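Putative Xylose isomerase (Rhodospirillum rubrum, PDB 3QXB) binds iron and manganese ions in a xylose isomerase-like TIM barrel and is probably an isomerase. Local coordinates at residues A[36-39]-A[40-44]; A[268-271]-A[272-275]. All coordinates share one frame; numbering follows the deposited sequence.

Both contacts are local. Each lies within a single helix on the outside of an eight-stranded parallel beta-barrel, and neither closes a long loop. From the N terminus, the chain forms strand 22-25 and then helix 36-46, which holds contact 1, before it enters strand 51-55. Contact 2 comes much later, on helix 266-275, between strands 240-245 and 283-285. The two contacts therefore follow in series and neither nest nor cross. Each belongs to one beta-alpha-beta unit, the first and the last along the barrel. Their centres are about 29 Å apart and they do not touch.

Contact 1. Residues A[36-39]-A[40-44]; sequences PDRL and AGLVR
Arg38 and Leu42 meet one turn apart on helix 36-46. This helix joins strands 22-25 and 51-55 in the first beta-alpha-beta crossover of the TIM barrel. The contact lies away from the metal site.

Four backbone bonds of the i to i+4 type hold the turn. The N-H of Ala40 reaches Pro36 O at 3.0 Å and is almost straight, at 172°. Gly41 N binds Asp37 O at 3.0 Å. This bond is more bent, at 149°. Leu42 N bonds to Arg38 O, and Val43 N to Leu39 O. The helix widens to a pi-type turn at 42-44.

Side-chain carbons make van der Waals contacts with carbonyl oxygens one turn back. Ala40 CB lies 3.5 Å from Pro36 O. Val43 CG2 stands beside its own backbone N and comes within 3.6 Å of Leu39 O. Outside the two segments, Pro36 packs on Tyr75 and Ala78 of helix 65-81, while Arg38 and Leu42 both touch Leu299 of helix 295-310. The helix thus fits between its two neighbours on the barrel wall.

The charged group that takes part across the contact is the Arg38 guanidinium. The Arg38 chain bends at chi2 (95°) and again at chi3, which turns the guanidinium along the helix toward Leu42. There it also forms a salt bridge through NH2 with Asp46, one turn beyond Leu42. The Leu42 side chain meets the guanidinium obliquely, with Leu42 CD1 4.0 Å from Arg38 NH2.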
loop_
_atom_site.group_PDB
_atom_site.type_symbol
_atom_site.label_atom_id
_atom_site.label_comp_id
_atom_site.label_asym_id
_atom_site.label_seq_id
_atom_site.Cartn_x
_atom_site.Cartn_y
_atom_site.Cartn_z
ATOM N N PRO A 36 -11.968 16.164 8.130
ATOM C CA PRO A 36 -11.154 16.258 9.313
ATOM C C PRO A 36 -11.915 16.287 10.662
ATOM O O PRO A 36 -11.553 15.559 11.582
ATOM C CB PRO A 36 -10.318 17.532 9.062
ATOM C CG PRO A 36 -10.131 17.518 7.564
ATOM C CD PRO A 36 -11.473 17.063 7.059
ATOM N N ASP A 37 -12.977 17.071 10.754
ATOM C CA ASP A 37 -13.741 17.126 11.964
ATOM C C ASP A 37 -14.513 15.825 12.237
ATOM O O ASP A 37 -14.721 15.497 13.389
ATOM C CB ASP A 37 -14.710 18.304 11.942
ATOM C CG ASP A 37 -14.019 19.635 12.128
ATOM O OD1 ASP A 37 -13.089 19.790 12.983
ATOM O OD2 ASP A 37 -14.459 20.555 11.439
ATOM N N ARG A 38 -14.935 15.097 11.198
ATOM C CA ARG A 38 -15.643 13.810 11.416
ATOM C C ARG A 38 -14.640 12.795 11.964
ATOM O O ARG A 38 -14.981 12.033 12.868
ATOM C CB ARG A 38 -16.293 13.271 10.111
ATOM C CG ARG A 38 -16.472 11.682 9.979
ATOM C CD ARG A 38 -17.866 11.049 10.393
ATOM N NE ARG A 38 -17.844 10.207 11.621
ATOM C CZ ARG A 38 -18.624 9.130 11.873
ATOM N NH1 ARG A 38 -19.510 8.677 10.976
ATOM N NH2 ARG A 38 -18.500 8.467 13.029
ATOM N N LEU A 39 -13.418 12.794 11.424
ATOM C CA LEU A 39 -12.365 11.848 11.886
ATOM C C LEU A 39 -12.000 12.121 13.335
ATOM O O LEU A 39 -11.984 11.211 14.169
ATOM C CB LEU A 39 -11.107 11.855 10.995
ATOM C CG LEU A 39 -10.056 10.742 11.204
ATOM C CD1 LEU A 39 -10.655 9.336 11.300
ATOM C CD2 LEU A 39 -8.956 10.744 10.157
ATOM N N ALA A 40 -11.730 13.382 13.633
ATOM C CA ALA A 40 -11.444 13.835 15.009
ATOM C C ALA A 40 -12.562 13.455 15.977
ATOM O O ALA A 40 -12.298 13.021 17.072
ATOM C CB ALA A 40 -11.191 15.356 15.036
ATOM N N GLY A 41 -13.808 13.618 15.570
ATOM C CA GLY A 41 -14.950 13.297 16.427
ATOM C C GLY A 41 -15.117 11.797 16.643
ATOM O O GLY A 41 -15.477 11.348 17.708
ATOM N N LEU A 42 -14.840 11.027 15.618
ATOM C CA LEU A 42 -14.816 9.578 15.687
ATOM C C LEU A 42 -13.770 9.062 16.687
ATOM O O LEU A 42 -14.055 8.165 17.453
ATOM C CB LEU A 42 -14.505 9.033 14.308
ATOM C CG LEU A 42 -14.650 7.542 14.049
ATOM C CD1 LEU A 42 -14.686 7.305 12.553
ATOM C CD2 LEU A 42 -13.559 6.730 14.679
ATOM N N VAL A 43 -12.555 9.605 16.666
ATOM C CA VAL A 43 -11.547 9.156 17.608
ATOM C C VAL A 43 -11.953 9.580 19.031
ATOM O O VAL A 43 -11.797 8.812 19.996
ATOM C CB VAL A 43 -10.171 9.698 17.245
ATOM C CG1 VAL A 43 -9.182 9.465 18.385
ATOM C CG2 VAL A 43 -9.686 9.044 15.914
ATOM N N ARG A 44 -12.472 10.792 19.162
ATOM C CA ARG A 44 -12.834 11.308 20.493
ATOM C C ARG A 44 -14.073 10.661 21.085
ATOM O O ARG A 44 -14.108 10.378 22.280
ATOM C CB ARG A 44 -13.119 12.813 20.452
ATOM C CG ARG A 44 -13.379 13.414 21.850
ATOM C CD ARG A 44 -13.800 14.879 21.762
ATOM N NE ARG A 44 -15.070 14.969 21.067
ATOM C CZ ARG A 44 -15.492 16.004 20.341
ATOM N NH1 ARG A 44 -14.749 17.101 20.192
ATOM N NH2 ARG A 44 -16.681 15.932 19.755
#

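Contact 2. Residues A[268-271]-A[272-275]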
loop_
_atom_site.group_PDB
_atom_site.type_symbol
_atom_site.label_atom_id
_atom_site.label_comp_id
_atom_site.label_asym_id
_atom_site.label_seq_id
_atom_site.Cartn_x
_atom_site.Cartn_y
_atom_site.Cartn_z
ATOM N N ARG A 268 -2.191 -9.107 28.503
ATOM C CA ARG A 268 -0.759 -9.309 28.310
ATOM C C ARG A 268 -0.063 -7.946 28.059
ATOM O O ARG A 268 0.981 -7.649 28.640
ATOM C CB ARG A 268 -0.522 -10.302 27.164
ATOM C CG ARG A 268 0.927 -10.417 26.710
ATOM C CD ARG A 268 1.063 -11.153 25.380
ATOM N NE ARG A 268 2.466 -11.439 25.096
ATOM C CZ ARG A 268 2.928 -12.303 24.193
ATOM N NH1 ARG A 268 2.115 -13.040 23.448
ATOM N NH2 ARG A 268 4.245 -12.444 24.053
ATOM N N LEU A 269 -0.663 -7.129 27.205
ATOM C CA LEU A 269 -0.217 -5.753 27.001
ATOM C C LEU A 269 -0.195 -4.958 28.308
ATOM O O LEU A 269 0.796 -4.319 28.603
ATOM C CB LEU A 269 -1.072 -5.029 25.944
ATOM C CG LEU A 269 -1.091 -5.518 24.483
ATOM C CD1 LEU A 269 -2.110 -4.683 23.694
ATOM C CD2 LEU A 269 0.304 -5.401 23.809
ATOM N N GLN A 270 -1.248 -5.019 29.121
ATOM C CA GLN A 270 -1.260 -4.284 30.393
ATOM C C GLN A 270 -0.207 -4.811 31.392
ATOM O O GLN A 270 0.416 -4.033 32.106
ATOM C CB GLN A 270 -2.654 -4.326 31.008
ATOM C CG GLN A 270 -2.780 -3.573 32.312
ATOM C CD GLN A 270 -2.596 -2.090 32.123
ATOM O OE1 GLN A 270 -3.321 -1.458 31.356
ATOM N NE2 GLN A 270 -1.629 -1.521 32.814
ATOM N N ASP A 271 0.004 -6.122 31.410
ATOM C CA ASP A 271 1.034 -6.726 32.257
ATOM C C ASP A 271 2.457 -6.306 31.843
ATOM O O ASP A 271 3.326 -6.137 32.691
ATOM C CB ASP A 271 0.931 -8.263 32.258
ATOM C CG ASP A 271 -0.312 -8.783 32.963
ATOM O OD1 ASP A 271 -0.898 -8.066 33.815
ATOM O OD2 ASP A 271 -0.677 -9.944 32.670
ATOM N N PHE A 272 2.684 -6.166 30.550
ATOM C CA PHE A 272 3.957 -5.693 30.038
ATOM C C PHE A 272 4.146 -4.243 30.423
ATOM O O PHE A 272 5.212 -3.854 30.924
ATOM C CB PHE A 272 3.995 -5.837 28.529
ATOM C CG PHE A 272 5.260 -5.365 27.909
ATOM C CD1 PHE A 272 6.292 -6.246 27.677
ATOM C CD2 PHE A 272 5.396 -4.044 27.502
ATOM C CE1 PHE A 272 7.481 -5.834 27.073
ATOM C CE2 PHE A 272 6.588 -3.602 26.890
ATOM C CZ PHE A 272 7.644 -4.511 26.694
ATOM N N TRP A 273 3.087 -3.463 30.234
ATOM C CA TRP A 273 3.103 -2.046 30.586
ATOM C C TRP A 273 3.482 -1.848 32.058
ATOM O O TRP A 273 4.271 -0.968 32.395
ATOM C CB TRP A 273 1.735 -1.403 30.307
ATOM C CG TRP A 273 1.697 0.047 30.640
ATOM C CD1 TRP A 273 1.392 0.614 31.852
ATOM C CD2 TRP A 273 1.957 1.135 29.739
ATOM N NE1 TRP A 273 1.493 1.989 31.762
ATOM C CE2 TRP A 273 1.824 2.330 30.472
ATOM C CE3 TRP A 273 2.324 1.207 28.398
ATOM C CZ2 TRP A 273 2.018 3.581 29.891
ATOM C CZ3 TRP A 273 2.501 2.445 27.822
ATOM C CH2 TRP A 273 2.361 3.614 28.569
ATOM N N ASP A 274 2.916 -2.664 32.932
ATOM C CA ASP A 274 3.196 -2.545 34.367
ATOM C C ASP A 274 4.564 -3.111 34.733
ATOM O O ASP A 274 5.244 -2.588 35.653
ATOM C CB ASP A 274 2.143 -3.284 35.187
ATOM C CG ASP A 274 0.770 -2.627 35.127
ATOM O OD1 ASP A 274 0.690 -1.383 35.099
ATOM O OD2 ASP A 274 -0.227 -3.372 35.150
ATOM N N LYS A 275 4.956 -4.199 34.060
ATOM C CA LYS A 275 6.231 -4.879 34.367
ATOM C C LYS A 275 7.395 -3.916 34.140
ATOM O O LYS A 275 8.349 -3.888 34.903
ATOM C CB LYS A 275 6.384 -6.162 33.530
ATOM C CG LYS A 275 7.660 -6.958 33.821
ATOM C CD LYS A 275 7.828 -8.147 32.852
ATOM C CE LYS A 275 9.220 -8.805 33.045
ATOM N NZ LYS A 275 9.372 -10.002 32.164
HETATM O O HOH W 1 -0.987 0.991 34.459
HETATM O O HOH W 2 -0.642 -5.729 35.562
#
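Helix 266-275 connects strands 240-245 and 283-285 of the TIM barrel, and the Gln270-Asp274 pair lies on its last turns. The amide of Gln270 meets the carboxylate of Asp274 one turn on. Gln270 NE2 makes two weak hydrogen bonds. The one to Asp274 OD2 is 3.3 Å long and nearly straight, at 166°. The one to Asp274 OD1 is more bent, at 130°. The two flat groups are turned 40° from each other. Gln270 CG is anti to the backbone N, and a bend at chi2 brings the amide back over the following turn. Gln270 NE2 also approaches the Trp273 ring at a slant, 3.8 Å from Trp273 CD1.

Two waters lie beside these polar groups. One accepts weakly from Gln270 NE2 and donates to Asp274 OD1 at 3.0 Å. The other donates to Asp271 OD1. Its approach to Asp274 OD2 is too short for a sound bond and is doubtful. Beyond the segments, Gln270 OE1 accepts from Met20 N, Asp271 OD1 from Gln267 NE2 and Asp274 OD2 from Ala315 N.

Backbone bonds carry the helix itself. Trp273 N reaches Leu269 O at 2.9 Å, and Lys275 N reaches Asp271 O. Leu269 packs on Ile245 and Phe272 on Tyr243, both of strand 240-245; Phe272 also meets Trp214 of helix 214-217 edge-to-face.

Asp271 OD1 and Asp274 OD2 are 4.9 Å apart. The outside donors and the weak bonds from Gln270 probably ease the repulsion between these two carboxylates.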